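Local coordinates for transcriptional regulator (Pyrococcus horikoshii, PDB 1UDD), which is of unsettled function but belongs to the all-helical TenA/THI-4/PQQC family and forms a four-chain assembly, at residues A[37-40]-A[41-45]; A[57-60]-A[61-65]; A[108-111]-A[112-116]; A[146-149]-A[150-154]; A[155-158]-A[159-162]. One frame throughout, in Å; residues are numbered along the deposited sequence.

Overall arrangement
All five contacts are local, each confined to eight or nine consecutive residues, so none closes a long loop, and they follow one another in series without nesting or crossing. Contacts 1 and 2 both lie on helix 36-63, their centres about 30 Å apart on opposite sides of the chain's centre. Contact 3, at the start of helix 108-123, touches contact 1 through a probable hydrogen bond from Asn110 ND2 to Gln45 O. Contact 4 occupies the short helix 148-151 and the turn after it; contact 5 follows directly at the start of helix 157-164, its centre about 10 Å from that of contact 4. Side chains of contact 5 return to pack on contact 1, whereas contacts 2 and 3 also meet other subunits.

Contact 1. Residues A[37-40]-A[41-45]; sequences EKFK and FYVLQ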
loop_
_atom_site.group_PDB
_atom_site.type_symbol
_atom_site.label_atom_id
_atom_site.label_comp_id
_atom_site.label_asym_id
_atom_site.label_seq_id
_atom_site.Cartn_x
_atom_site.Cartn_y
_atom_site.Cartn_z
ATOM N N GLU A 37 -15.159 33.763 13.620
ATOM C CA GLU A 37 -13.779 33.377 13.879
ATOM C C GLU A 37 -13.622 31.872 13.996
ATOM O O GLU A 37 -12.601 31.317 13.580
ATOM C CB GLU A 37 -13.257 34.030 15.157
ATOM C CG GLU A 37 -12.815 35.470 14.976
ATOM C CD GLU A 37 -11.898 35.649 13.771
ATOM O OE1 GLU A 37 -12.418 35.823 12.643
ATOM O OE2 GLU A 37 -10.658 35.603 13.956
ATOM N N LYS A 38 -14.626 31.223 14.581
ATOM C CA LYS A 38 -14.604 29.778 14.747
ATOM C C LYS A 38 -14.788 29.083 13.409
ATOM O O LYS A 38 -14.232 28.015 13.180
ATOM C CB LYS A 38 -15.695 29.332 15.726
ATOM C CG LYS A 38 -15.453 29.811 17.141
ATOM C CD LYS A 38 -16.392 29.165 18.130
ATOM C CE LYS A 38 -15.846 29.331 19.541
ATOM N NZ LYS A 38 -16.671 28.619 20.560
ATOM N N PHE A 39 -15.563 29.695 12.522
ATOM C CA PHE A 39 -15.800 29.118 11.203
ATOM C C PHE A 39 -14.499 29.136 10.415
ATOM O O PHE A 39 -14.159 28.162 9.739
ATOM C CB PHE A 39 -16.883 29.909 10.459
ATOM C CG PHE A 39 -17.295 29.305 9.140
ATOM C CD1 PHE A 39 -17.789 28.006 9.076
ATOM C CD2 PHE A 39 -17.224 30.051 7.966
ATOM C CE1 PHE A 39 -18.212 27.452 7.863
ATOM C CE2 PHE A 39 -17.642 29.514 6.745
ATOM C CZ PHE A 39 -18.141 28.203 6.695
ATOM N N LYS A 40 -13.762 30.241 10.507
ATOM C CA LYS A 40 -12.497 30.341 9.794
ATOM C C LYS A 40 -11.513 29.280 10.276
ATOM O O LYS A 40 -10.799 28.701 9.470
ATOM C CB LYS A 40 -11.889 31.737 9.949
ATOM C CG LYS A 40 -12.687 32.821 9.255
ATOM C CD LYS A 40 -12.029 34.175 9.443
ATOM C CE LYS A 40 -12.915 35.308 8.963
ATOM N NZ LYS A 40 -12.222 36.624 9.124
ATOM N N PHE A 41 -11.470 29.025 11.582
ATOM C CA PHE A 41 -10.557 28.005 12.101
ATOM C C PHE A 41 -10.920 26.641 11.505
ATOM O O PHE A 41 -10.042 25.847 11.147
ATOM C CB PHE A 41 -10.648 27.914 13.621
ATOM C CG PHE A 41 -9.702 26.922 14.211
ATOM C CD1 PHE A 41 -8.375 27.269 14.463
ATOM C CD2 PHE A 41 -10.118 25.623 14.478
ATOM C CE1 PHE A 41 -7.472 26.329 14.976
ATOM C CE2 PHE A 41 -9.230 24.680 14.985
ATOM C CZ PHE A 41 -7.900 25.031 15.236
ATOM N N TYR A 42 -12.223 26.386 11.424
ATOM C CA TYR A 42 -12.751 25.150 10.865
ATOM C C TYR A 42 -12.416 25.052 9.378
ATOM O O TYR A 42 -11.819 24.062 8.936
ATOM C CB TYR A 42 -14.275 25.094 11.082
ATOM C CG TYR A 42 -15.011 24.087 10.220
ATOM C CD1 TYR A 42 -14.822 22.709 10.388
ATOM C CD2 TYR A 42 -15.877 24.515 9.219
ATOM C CE1 TYR A 42 -15.483 21.786 9.570
ATOM C CE2 TYR A 42 -16.537 23.609 8.398
ATOM C CZ TYR A 42 -16.333 22.248 8.577
ATOM O OH TYR A 42 -16.960 21.368 7.732
ATOM N N VAL A 43 -12.790 26.071 8.603
ATOM C CA VAL A 43 -12.505 26.049 7.172
ATOM C C VAL A 43 -11.020 25.784 6.949
ATOM O O VAL A 43 -10.643 24.956 6.115
ATOM C CB VAL A 43 -12.911 27.377 6.478
ATOM C CG1 VAL A 43 -12.412 27.387 5.029
ATOM C CG2 VAL A 43 -14.430 27.532 6.492
ATOM N N LEU A 44 -10.180 26.476 7.709
ATOM C CA LEU A 44 -8.734 26.302 7.598
ATOM C C LEU A 44 -8.337 24.835 7.773
ATOM O O LEU A 44 -7.546 24.302 6.991
ATOM C CB LEU A 44 -8.017 27.163 8.642
ATOM C CG LEU A 44 -7.325 28.441 8.148
ATOM C CD1 LEU A 44 -8.251 29.222 7.238
ATOM C CD2 LEU A 44 -6.902 29.291 9.348
ATOM N N GLN A 45 -8.887 24.187 8.797
ATOM C CA GLN A 45 -8.590 22.788 9.062
ATOM C C GLN A 45 -9.123 21.880 7.942
ATOM O O GLN A 45 -8.738 20.712 7.858
ATOM C CB GLN A 45 -9.206 22.361 10.396
ATOM C CG GLN A 45 -8.581 22.975 11.640
ATOM C CD GLN A 45 -7.172 22.475 11.908
ATOM O OE1 GLN A 45 -6.933 21.269 12.019
ATOM N NE2 GLN A 45 -6.227 23.407 12.023
#
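Close to the start of the long helix 36-63, Phe39 and Val43 pair one helical turn apart in a CH-pi contact. Val43 CG2 sits 3.8 Å from the centroid of the Phe39 ring and 13° off its normal, so the methyl lies over the middle of one face. Two torsions account for this: Phe39 CG is anti to its own N (chi1 -174°), while Val43 CG2 takes the position beside the Val43 N. The backbone bond beneath the pair is short and straight, Val43 N to Phe39 O at 2.7 Å with an N-H...O angle of 177°. Tyr42 approaches Phe39 at a slant: Tyr42 CD2 is 4.0 Å from Phe39 CD1, which lies at the edge of the tyrosine ring and near its plane. In this all-helical fold the same aromatic flank faces helix 157-164, where Phe39 meets Tyr159 and Trp162 edge-to-face, and the hydroxyl of Tyr42 is hydrogen-bonded to that of Tyr140. On another side of the helix Leu44 folds over a carbonyl, its CD1 3.4 Å from Lys40 O, the oxygen that also accepts Leu44 N at 2.9 Å. Lys40, extended beyond CG, reaches back along the surface to Glu37, where Lys40 NZ and Glu37 OE1 form a long salt bridge of 3.6 Å.

Contact 2. Residues A[57-60]-A[61-65]; sequences LAVI and SSKAE
Ser61 N to Leu57 O and Ser62 N to Ala58 O, both 2.8 Å, keep the alpha-helical pattern, but the next amide departs from it: Lys63 N is held by Ile60 O at 3.1 Å and above the carbonyl plane, with a weak bond to Val59 O. Two serine hydroxyls turn back onto this backbone. Each OG stands between its own N and carbonyl carbon (chi1 81° in Ser61, 74° in Ser62), which brings Ser61 OG to 2.7 Å from Ala58 O and Ser62 OG to 2.5 Å from Val59 O. Ala58 O thereby accepts two bonds, one from an amide and one from a hydroxyl. Lys63 runs alongside Val59, with Lys63 CD 4.0 Å from Val59 CG1, and its ammonium group reaches the carbonyls of Ala121, Tyr122 and Gly124 in the same chain. Ala58 packs on Ala58 of the second subunit, and Ser62 OG is also hydrogen-bonded to Tyr122 OH of the third. Since each hydroxyl has a carbonyl acceptor in its own helix, much of the cost of burying these serines between helices and subunits is paid locally, and Ser62 has a further partner across the subunit interface.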
loop_
_atom_site.group_PDB
_atom_site.type_symbol
_atom_site.label_atom_id
_atom_site.label_comp_id
_atom_site.label_asym_id
_atom_site.label_seq_id
_atom_site.Cartn_x
_atom_site.Cartn_y
_atom_site.Cartn_z
ATOM N N LEU A 57 -9.380 8.044 -1.209
ATOM C CA LEU A 57 -10.120 7.658 -2.403
ATOM C C LEU A 57 -9.186 7.087 -3.456
ATOM O O LEU A 57 -9.546 6.130 -4.151
ATOM C CB LEU A 57 -10.882 8.846 -2.986
ATOM C CG LEU A 57 -12.153 9.195 -2.195
ATOM C CD1 LEU A 57 -12.682 10.573 -2.615
ATOM C CD2 LEU A 57 -13.189 8.117 -2.406
ATOM N N ALA A 58 -7.984 7.662 -3.565
ATOM C CA ALA A 58 -7.026 7.185 -4.553
ATOM C C ALA A 58 -6.637 5.730 -4.232
ATOM O O ALA A 58 -6.623 4.883 -5.116
ATOM C CB ALA A 58 -5.779 8.084 -4.571
ATOM N N VAL A 59 -6.323 5.440 -2.973
ATOM C CA VAL A 59 -5.959 4.066 -2.613
ATOM C C VAL A 59 -7.130 3.103 -2.891
ATOM O O VAL A 59 -6.947 2.043 -3.496
ATOM C CB VAL A 59 -5.549 3.954 -1.134
ATOM C CG1 VAL A 59 -5.315 2.498 -0.780
ATOM C CG2 VAL A 59 -4.296 4.777 -0.882
ATOM N N ILE A 60 -8.333 3.462 -2.460
ATOM C CA ILE A 60 -9.479 2.595 -2.728
ATOM C C ILE A 60 -9.590 2.361 -4.242
ATOM O O ILE A 60 -9.735 1.221 -4.705
ATOM C CB ILE A 60 -10.795 3.212 -2.216
ATOM C CG1 ILE A 60 -10.755 3.322 -0.693
ATOM C CG2 ILE A 60 -11.989 2.348 -2.665
ATOM C CD1 ILE A 60 -11.990 3.958 -0.107
ATOM N N SER A 61 -9.472 3.428 -5.021
ATOM C CA SER A 61 -9.582 3.275 -6.470
ATOM C C SER A 61 -8.476 2.386 -7.041
ATOM O O SER A 61 -8.710 1.594 -7.963
ATOM C CB SER A 61 -9.552 4.636 -7.164
ATOM O OG SER A 61 -8.227 5.092 -7.293
ATOM N N SER A 62 -7.274 2.505 -6.491
ATOM C CA SER A 62 -6.156 1.712 -6.983
ATOM C C SER A 62 -6.373 0.195 -6.833
ATOM O O SER A 62 -5.742 -0.606 -7.523
ATOM C CB SER A 62 -4.885 2.124 -6.238
ATOM O OG SER A 62 -4.894 1.625 -4.909
ATOM N N LYS A 63 -7.293 -0.187 -5.955
ATOM C CA LYS A 63 -7.571 -1.589 -5.661
ATOM C C LYS A 63 -8.895 -2.095 -6.226
ATOM O O LYS A 63 -9.135 -3.298 -6.315
ATOM C CB LYS A 63 -7.550 -1.779 -4.139
ATOM C CG LYS A 63 -6.244 -1.289 -3.513
ATOM C CD LYS A 63 -6.335 -1.130 -1.985
ATOM C CE LYS A 63 -6.605 -2.437 -1.254
ATOM N NZ LYS A 63 -6.579 -2.213 0.234
ATOM N N ALA A 64 -9.742 -1.166 -6.622
ATOM C CA ALA A 64 -11.038 -1.506 -7.141
ATOM C C ALA A 64 -11.008 -2.078 -8.549
ATOM O O ALA A 64 -10.035 -1.944 -9.289
ATOM C CB ALA A 64 -11.933 -0.275 -7.097
ATOM N N GLU A 65 -12.091 -2.747 -8.903
ATOM C CA GLU A 65 -12.237 -3.310 -10.237
ATOM C C GLU A 65 -12.852 -2.215 -11.111
ATOM O O GLU A 65 -13.458 -1.262 -10.599
ATOM C CB GLU A 65 -13.181 -4.523 -10.201
ATOM C CG GLU A 65 -12.505 -5.855 -9.883
ATOM C CD GLU A 65 -11.527 -6.286 -10.973
ATOM O OE1 GLU A 65 -10.426 -5.692 -11.067
ATOM O OE2 GLU A 65 -11.861 -7.216 -11.746
#

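Contact 3. Residues A[108-111]-A[112-116]; sequences LVNS and AYMDF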
loop_
_atom_site.group_PDB
_atom_site.type_symbol
_atom_site.label_atom_id
_atom_site.label_comp_id
_atom_site.label_asym_id
_atom_site.label_seq_id
_atom_site.Cartn_x
_atom_site.Cartn_y
_atom_site.Cartn_z
ATOM N N LEU A 108 -4.170 17.486 15.969
ATOM C CA LEU A 108 -3.897 16.063 16.077
ATOM C C LEU A 108 -5.122 15.287 15.569
ATOM O O LEU A 108 -4.990 14.342 14.790
ATOM C CB LEU A 108 -3.594 15.718 17.539
ATOM C CG LEU A 108 -3.066 14.339 17.934
ATOM C CD1 LEU A 108 -4.206 13.377 18.090
ATOM C CD2 LEU A 108 -2.074 13.851 16.897
ATOM N N VAL A 109 -6.310 15.710 16.003
ATOM C CA VAL A 109 -7.572 15.069 15.601
ATOM C C VAL A 109 -7.706 14.992 14.081
ATOM O O VAL A 109 -8.082 13.960 13.532
ATOM C CB VAL A 109 -8.799 15.834 16.174
ATOM C CG1 VAL A 109 -10.094 15.214 15.667
ATOM C CG2 VAL A 109 -8.770 15.781 17.681
ATOM N N ASN A 110 -7.384 16.092 13.413
ATOM C CA ASN A 110 -7.440 16.182 11.956
ATOM C C ASN A 110 -6.535 15.123 11.324
ATOM O O ASN A 110 -6.987 14.284 10.539
ATOM C CB ASN A 110 -6.967 17.564 11.515
ATOM C CG ASN A 110 -7.334 17.876 10.087
ATOM O OD1 ASN A 110 -7.410 16.982 9.237
ATOM N ND2 ASN A 110 -7.551 19.154 9.806
ATOM N N SER A 111 -5.250 15.175 11.668
ATOM C CA SER A 111 -4.264 14.226 11.144
ATOM C C SER A 111 -4.734 12.806 11.357
ATOM O O SER A 111 -4.770 12.004 10.424
ATOM C CB SER A 111 -2.918 14.397 11.852
ATOM O OG SER A 111 -2.422 15.709 11.679
ATOM N N ALA A 112 -5.079 12.502 12.603
ATOM C CA ALA A 112 -5.551 11.181 12.979
ATOM C C ALA A 112 -6.735 10.709 12.117
ATOM O O ALA A 112 -6.720 9.592 11.591
ATOM C CB ALA A 112 -5.949 11.179 14.429
ATOM N N TYR A 113 -7.754 11.553 11.974
ATOM C CA TYR A 113 -8.923 11.179 11.183
ATOM C C TYR A 113 -8.520 10.856 9.748
ATOM O O TYR A 113 -8.921 9.832 9.191
ATOM C CB TYR A 113 -9.960 12.309 11.211
ATOM C CG TYR A 113 -11.304 11.996 10.559
ATOM C CD1 TYR A 113 -11.739 10.679 10.362
ATOM C CD2 TYR A 113 -12.159 13.032 10.176
ATOM C CE1 TYR A 113 -12.995 10.412 9.803
ATOM C CE2 TYR A 113 -13.408 12.775 9.618
ATOM C CZ TYR A 113 -13.820 11.468 9.433
ATOM O OH TYR A 113 -15.051 11.243 8.859
ATOM N N MET A 114 -7.728 11.725 9.136
ATOM C CA MET A 114 -7.301 11.451 7.779
ATOM C C MET A 114 -6.488 10.143 7.714
ATOM O O MET A 114 -6.612 9.377 6.758
ATOM C CB MET A 114 -6.488 12.626 7.243
ATOM C CG MET A 114 -7.329 13.883 7.071
ATOM S SD MET A 114 -8.916 13.564 6.184
ATOM C CE MET A 114 -10.031 13.530 7.523
ATOM N N ASP A 115 -5.668 9.889 8.735
ATOM C CA ASP A 115 -4.848 8.675 8.779
ATOM C C ASP A 115 -5.705 7.428 8.926
ATOM O O ASP A 115 -5.395 6.391 8.365
ATOM C CB ASP A 115 -3.816 8.762 9.914
ATOM C CG ASP A 115 -2.701 9.737 9.596
ATOM O OD1 ASP A 115 -2.629 10.197 8.431
ATOM O OD2 ASP A 115 -1.896 10.039 10.496
ATOM N N PHE A 116 -6.784 7.541 9.691
ATOM C CA PHE A 116 -7.715 6.440 9.865
ATOM C C PHE A 116 -8.311 6.107 8.489
ATOM O O PHE A 116 -8.423 4.934 8.110
ATOM C CB PHE A 116 -8.828 6.834 10.851
ATOM C CG PHE A 116 -10.150 6.138 10.590
ATOM C CD1 PHE A 116 -10.324 4.799 10.918
ATOM C CD2 PHE A 116 -11.209 6.828 9.991
ATOM C CE1 PHE A 116 -11.537 4.146 10.657
ATOM C CE2 PHE A 116 -12.422 6.188 9.725
ATOM C CZ PHE A 116 -12.585 4.842 10.061
#
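Asn110 and Met114, one turn apart at the beginning of helix 108-123, form the tightly packed inner side of this contact. Asn110 swings its amide away from its N and beside its carbonyl carbon (chi1 -165°), which brings OD1 to 3.8 Å from Met114 CG. The same methylene is 3.5 Å from Asn110 O, so this one group lies against both oxygens of Asn110. The buried amide is satisfied by helix 36-63: OD1 accepts from Asn48 ND2, while ND2 donates to Gln45 O. Beneath the side chains, Met114 N meets Asn110 O at 3.0 Å with an almost straight N-H...O angle of 175°. Ala112 is also close-fitting, its CB 3.3 Å from Leu108 O, and packs on Phe203 of the fourth subunit.

Within the contact the side chains of Leu108 and Val109 are looser: both stay more than 4.5 Å from segment 112-116 and keep partial exposure, although Leu108 packs on Phe203 of the fourth subunit. Ser111, likewise partly exposed, has a weak hydrogen bond from OG to Thr107 O, in the residue just before the helix. Asp115 is buried and has a long, weak ion pair with Lys123 of the fourth subunit. Asp115 OD1 is 3.4 Å from Ser111 O, two acceptors that make no hydrogen bond, while the backbone N of Asp115 donates to that same Ser111 O at 2.9 Å.

Contact 4. Residues A[146-149]-A[150-154]; sequences YHKD and KLRDN
Lys150 runs extended from its CG until a final bend (chi4 62°) turns its NZ toward His147, whose ring is set beside its own backbone N (chi1 -63°). The two side chains meet at the edge of the imidazole, near its plane, where Lys150 NZ makes a weak hydrogen bond of 3.3 Å to His147 ND1. His147 occupies the N-cap position of the short helix 148-151 and is also the residue at which the preceding helix 126-146 leaves helical geometry, so it marks the joint between the two. Its NE2 is hydrogen-bonded to Phe21 O, with the weak bond at ND1 the lesser tie, and Tyr146 CD2 lies over one face of the His147 imidazole, 3.3 Å above the plane. The helix itself is brief: Leu151 N to His147 O at 3.0 Å and Arg152 N to Lys148 O at 3.1 Å are its bonds across the contact, the second nearly straight at 170°. A type I turn from Leu151 to Asn154 follows, closed by Asn154 N to Leu151 O at 2.8 Å. While Leu151 packs inward on Tyr30, Arg152 is exposed and touches a crystal neighbour, which may influence its pose. Its chain doubles back along the helix, laying one face of the guanidinium over Asp149 CA, 4.1 Å below the plane, with Arg152 NH1 3.7 Å from Lys148 O.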
loop_
_atom_site.group_PDB
_atom_site.type_symbol
_atom_site.label_atom_id
_atom_site.label_comp_id
_atom_site.label_asym_id
_atom_site.label_seq_id
_atom_site.Cartn_x
_atom_site.Cartn_y
_atom_site.Cartn_z
ATOM N N TYR A 146 -31.129 17.761 8.960
ATOM C CA TYR A 146 -31.532 17.965 10.350
ATOM C C TYR A 146 -31.758 19.436 10.726
ATOM O O TYR A 146 -32.660 19.746 11.500
ATOM C CB TYR A 146 -30.465 17.387 11.285
ATOM C CG TYR A 146 -30.860 17.326 12.747
ATOM C CD1 TYR A 146 -31.417 16.165 13.295
ATOM C CD2 TYR A 146 -30.658 18.418 13.590
ATOM C CE1 TYR A 146 -31.758 16.090 14.643
ATOM C CE2 TYR A 146 -30.995 18.359 14.943
ATOM C CZ TYR A 146 -31.541 17.188 15.461
ATOM O OH TYR A 146 -31.836 17.109 16.802
ATOM N N HIS A 147 -30.919 20.326 10.201
ATOM C CA HIS A 147 -31.018 21.754 10.506
ATOM C C HIS A 147 -31.521 22.576 9.319
ATOM O O HIS A 147 -31.314 23.784 9.253
ATOM C CB HIS A 147 -29.651 22.284 10.954
ATOM C CG HIS A 147 -29.148 21.670 12.222
ATOM N ND1 HIS A 147 -29.687 21.963 13.457
ATOM C CD2 HIS A 147 -28.150 20.783 12.451
ATOM C CE1 HIS A 147 -29.044 21.284 14.390
ATOM N NE2 HIS A 147 -28.107 20.559 13.805
ATOM N N LYS A 148 -32.185 21.891 8.396
ATOM C CA LYS A 148 -32.750 22.457 7.176
ATOM C C LYS A 148 -33.465 23.797 7.404
ATOM O O LYS A 148 -33.185 24.792 6.734
ATOM C CB LYS A 148 -33.735 21.437 6.622
ATOM C CG LYS A 148 -34.045 21.507 5.157
ATOM C CD LYS A 148 -35.029 20.388 4.830
ATOM C CE LYS A 148 -34.949 19.973 3.375
ATOM N NZ LYS A 148 -35.872 18.847 3.078
ATOM N N ASP A 149 -34.401 23.803 8.344
ATOM C CA ASP A 149 -35.175 25.000 8.664
ATOM C C ASP A 149 -34.300 26.157 9.144
ATOM O O ASP A 149 -34.435 27.280 8.656
ATOM C CB ASP A 149 -36.248 24.661 9.710
ATOM C CG ASP A 149 -35.690 23.882 10.902
ATOM O OD1 ASP A 149 -34.963 22.879 10.697
ATOM O OD2 ASP A 149 -35.994 24.267 12.052
ATOM N N LYS A 150 -33.409 25.879 10.093
ATOM C CA LYS A 150 -32.506 26.896 10.625
ATOM C C LYS A 150 -31.662 27.497 9.507
ATOM O O LYS A 150 -31.333 28.688 9.522
ATOM C CB LYS A 150 -31.538 26.303 11.649
ATOM C CG LYS A 150 -32.137 25.747 12.920
ATOM C CD LYS A 150 -31.000 25.419 13.894
ATOM C CE LYS A 150 -31.516 24.820 15.188
ATOM N NZ LYS A 150 -32.221 23.529 14.934
ATOM N N LEU A 151 -31.299 26.662 8.541
ATOM C CA LEU A 151 -30.469 27.122 7.444
ATOM C C LEU A 151 -31.222 28.112 6.574
ATOM O O LEU A 151 -30.737 29.214 6.326
ATOM C CB LEU A 151 -29.998 25.934 6.600
ATOM C CG LEU A 151 -28.731 26.136 5.765
ATOM C CD1 LEU A 151 -28.427 24.862 5.028
ATOM C CD2 LEU A 151 -28.904 27.273 4.778
ATOM N N ARG A 152 -32.411 27.720 6.120
ATOM C CA ARG A 152 -33.218 28.582 5.261
ATOM C C ARG A 152 -33.559 29.895 5.960
ATOM O O ARG A 152 -34.177 30.782 5.373
ATOM C CB ARG A 152 -34.513 27.869 4.832
ATOM C CG ARG A 152 -35.592 27.753 5.910
ATOM C CD ARG A 152 -36.989 27.576 5.287
ATOM N NE ARG A 152 -37.538 26.224 5.415
ATOM C CZ ARG A 152 -36.994 25.130 4.889
ATOM N NH1 ARG A 152 -35.870 25.204 4.187
ATOM N NH2 ARG A 152 -37.581 23.958 5.058
ATOM N N ASP A 153 -33.129 30.025 7.207
ATOM C CA ASP A 153 -33.411 31.223 7.973
ATOM C C ASP A 153 -32.148 31.825 8.595
ATOM O O ASP A 153 -32.229 32.746 9.405
ATOM C CB ASP A 153 -34.429 30.880 9.057
ATOM C CG ASP A 153 -35.202 32.077 9.524
ATOM O OD1 ASP A 153 -34.621 32.921 10.236
ATOM O OD2 ASP A 153 -36.394 32.181 9.169
ATOM N N ASN A 154 -30.984 31.307 8.206
ATOM C CA ASN A 154 -29.705 31.785 8.731
ATOM C C ASN A 154 -29.378 33.197 8.227
ATOM O O ASN A 154 -29.391 33.461 7.022
ATOM C CB ASN A 154 -28.587 30.822 8.325
ATOM C CG ASN A 154 -27.273 31.096 9.056
ATOM O OD1 ASN A 154 -26.824 32.239 9.149
ATOM N ND2 ASN A 154 -26.646 30.036 9.567
#

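Contact 5. Residues A[155-158]-A[159-162]; sequences PIKI and YREW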
loop_
_atom_site.group_PDB
_atom_site.type_symbol
_atom_site.label_atom_id
_atom_site.label_comp_id
_atom_site.label_asym_id
_atom_site.label_seq_id
_atom_site.Cartn_x
_atom_site.Cartn_y
_atom_site.Cartn_z
ATOM N N PRO A 155 -29.071 34.121 9.148
ATOM C CA PRO A 155 -28.739 35.509 8.804
ATOM C C PRO A 155 -27.463 35.683 7.966
ATOM O O PRO A 155 -27.404 36.536 7.076
ATOM C CB PRO A 155 -28.606 36.179 10.170
ATOM C CG PRO A 155 -29.496 35.359 11.042
ATOM C CD PRO A 155 -29.186 33.960 10.606
ATOM N N ILE A 156 -26.453 34.865 8.251
ATOM C CA ILE A 156 -25.160 34.936 7.579
ATOM C C ILE A 156 -25.070 34.230 6.219
ATOM O O ILE A 156 -25.052 32.998 6.143
ATOM C CB ILE A 156 -24.069 34.388 8.512
ATOM C CG1 ILE A 156 -24.270 34.976 9.916
ATOM C CG2 ILE A 156 -22.701 34.749 7.970
ATOM C CD1 ILE A 156 -23.256 34.524 10.964
ATOM N N LYS A 157 -24.980 35.026 5.151
ATOM C CA LYS A 157 -24.917 34.504 3.784
ATOM C C LYS A 157 -23.873 33.429 3.513
ATOM O O LYS A 157 -24.150 32.463 2.800
ATOM C CB LYS A 157 -24.711 35.641 2.778
ATOM C CG LYS A 157 -24.688 35.173 1.319
ATOM C CD LYS A 157 -24.877 36.334 0.350
ATOM C CE LYS A 157 -25.120 35.837 -1.073
ATOM N NZ LYS A 157 -25.640 36.898 -1.994
ATOM N N ILE A 158 -22.675 33.603 4.058
ATOM C CA ILE A 158 -21.609 32.632 3.846
ATOM C C ILE A 158 -22.012 31.273 4.416
ATOM O O ILE A 158 -21.803 30.241 3.778
ATOM C CB ILE A 158 -20.280 33.095 4.490
ATOM C CG1 ILE A 158 -19.714 34.282 3.703
ATOM C CG2 ILE A 158 -19.265 31.952 4.493
ATOM C CD1 ILE A 158 -18.380 34.764 4.210
ATOM N N TYR A 159 -22.591 31.280 5.614
ATOM C CA TYR A 159 -23.035 30.043 6.232
ATOM C C TYR A 159 -24.133 29.409 5.383
ATOM O O TYR A 159 -24.180 28.189 5.233
ATOM C CB TYR A 159 -23.576 30.300 7.636
ATOM C CG TYR A 159 -22.543 30.735 8.635
ATOM C CD1 TYR A 159 -21.191 30.770 8.307
ATOM C CD2 TYR A 159 -22.917 31.120 9.921
ATOM C CE1 TYR A 159 -20.236 31.182 9.235
ATOM C CE2 TYR A 159 -21.973 31.531 10.855
ATOM C CZ TYR A 159 -20.638 31.565 10.507
ATOM O OH TYR A 159 -19.707 32.016 11.418
ATOM N N ARG A 160 -25.017 30.231 4.824
ATOM C CA ARG A 160 -26.101 29.700 4.004
ATOM C C ARG A 160 -25.569 29.041 2.749
ATOM O O ARG A 160 -25.995 27.946 2.394
ATOM C CB ARG A 160 -27.096 30.790 3.604
ATOM C CG ARG A 160 -27.958 31.327 4.733
ATOM C CD ARG A 160 -29.225 31.961 4.170
ATOM N NE ARG A 160 -28.931 32.995 3.183
ATOM C CZ ARG A 160 -28.548 34.231 3.483
ATOM N NH1 ARG A 160 -28.414 34.601 4.749
ATOM N NH2 ARG A 160 -28.290 35.095 2.512
ATOM N N GLU A 161 -24.650 29.712 2.066
ATOM C CA GLU A 161 -24.082 29.157 0.852
ATOM C C GLU A 161 -23.440 27.823 1.228
ATOM O O GLU A 161 -23.714 26.788 0.620
ATOM C CB GLU A 161 -23.017 30.100 0.281
ATOM C CG GLU A 161 -23.450 31.558 0.166
ATOM C CD GLU A 161 -22.389 32.435 -0.491
ATOM O OE1 GLU A 161 -22.255 32.382 -1.734
ATOM O OE2 GLU A 161 -21.682 33.168 0.238
ATOM N N TRP A 162 -22.595 27.865 2.252
ATOM C CA TRP A 162 -21.897 26.682 2.741
ATOM C C TRP A 162 -22.841 25.507 2.989
ATOM O O TRP A 162 -22.604 24.398 2.517
ATOM C CB TRP A 162 -21.157 27.015 4.040
ATOM C CG TRP A 162 -20.401 25.855 4.591
ATOM C CD1 TRP A 162 -19.143 25.453 4.242
ATOM C CD2 TRP A 162 -20.876 24.908 5.550
ATOM N NE1 TRP A 162 -18.804 24.310 4.927
ATOM C CE2 TRP A 162 -19.852 23.952 5.738
ATOM C CE3 TRP A 162 -22.074 24.769 6.271
ATOM C CZ2 TRP A 162 -19.984 22.866 6.621
ATOM C CZ3 TRP A 162 -22.206 23.690 7.150
ATOM C CH2 TRP A 162 -21.161 22.753 7.314
#
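Arg160 NH1 makes a weak, bent hydrogen bond of 3.2 Å to Pro155 O, and Asn154 O, just before the segment, is its stronger partner. The arginine reaches them by bending at chi3 (-55°), which swings its guanidinium back over the start of the helix. There one face covers Lys157, with Lys157 CA 3.4 Å from the plane and displaced toward its rim, and Lys157 CB 3.6 Å from Arg160 NH2. The backbone of the same arginine is tied to this turn as well, Arg160 N donating to Ile156 O at 3.1 Å. On another side Ile156 and Tyr159 run alongside each other. Ile156 CG2 stands over one face of the Tyr159 phenol ring, 4.1 Å from its centroid, while Ile156 CD1 presses on Tyr159 CE2 at 3.3 Å, a tight fit. The phenol oxygen is hydrogen-bonded to Leu34 O, outside the helix, and Ile158 packs on Leu90 of helix 82-93. Upstream, Asn154 OD1 takes the amide of Ile156 in an Asx turn. The arginine ties the start of the helix to the residues before it, and the Asx turn leads into the N-cap residue Ile156 and so into helix 157-164 of the all-helical TenA-type fold.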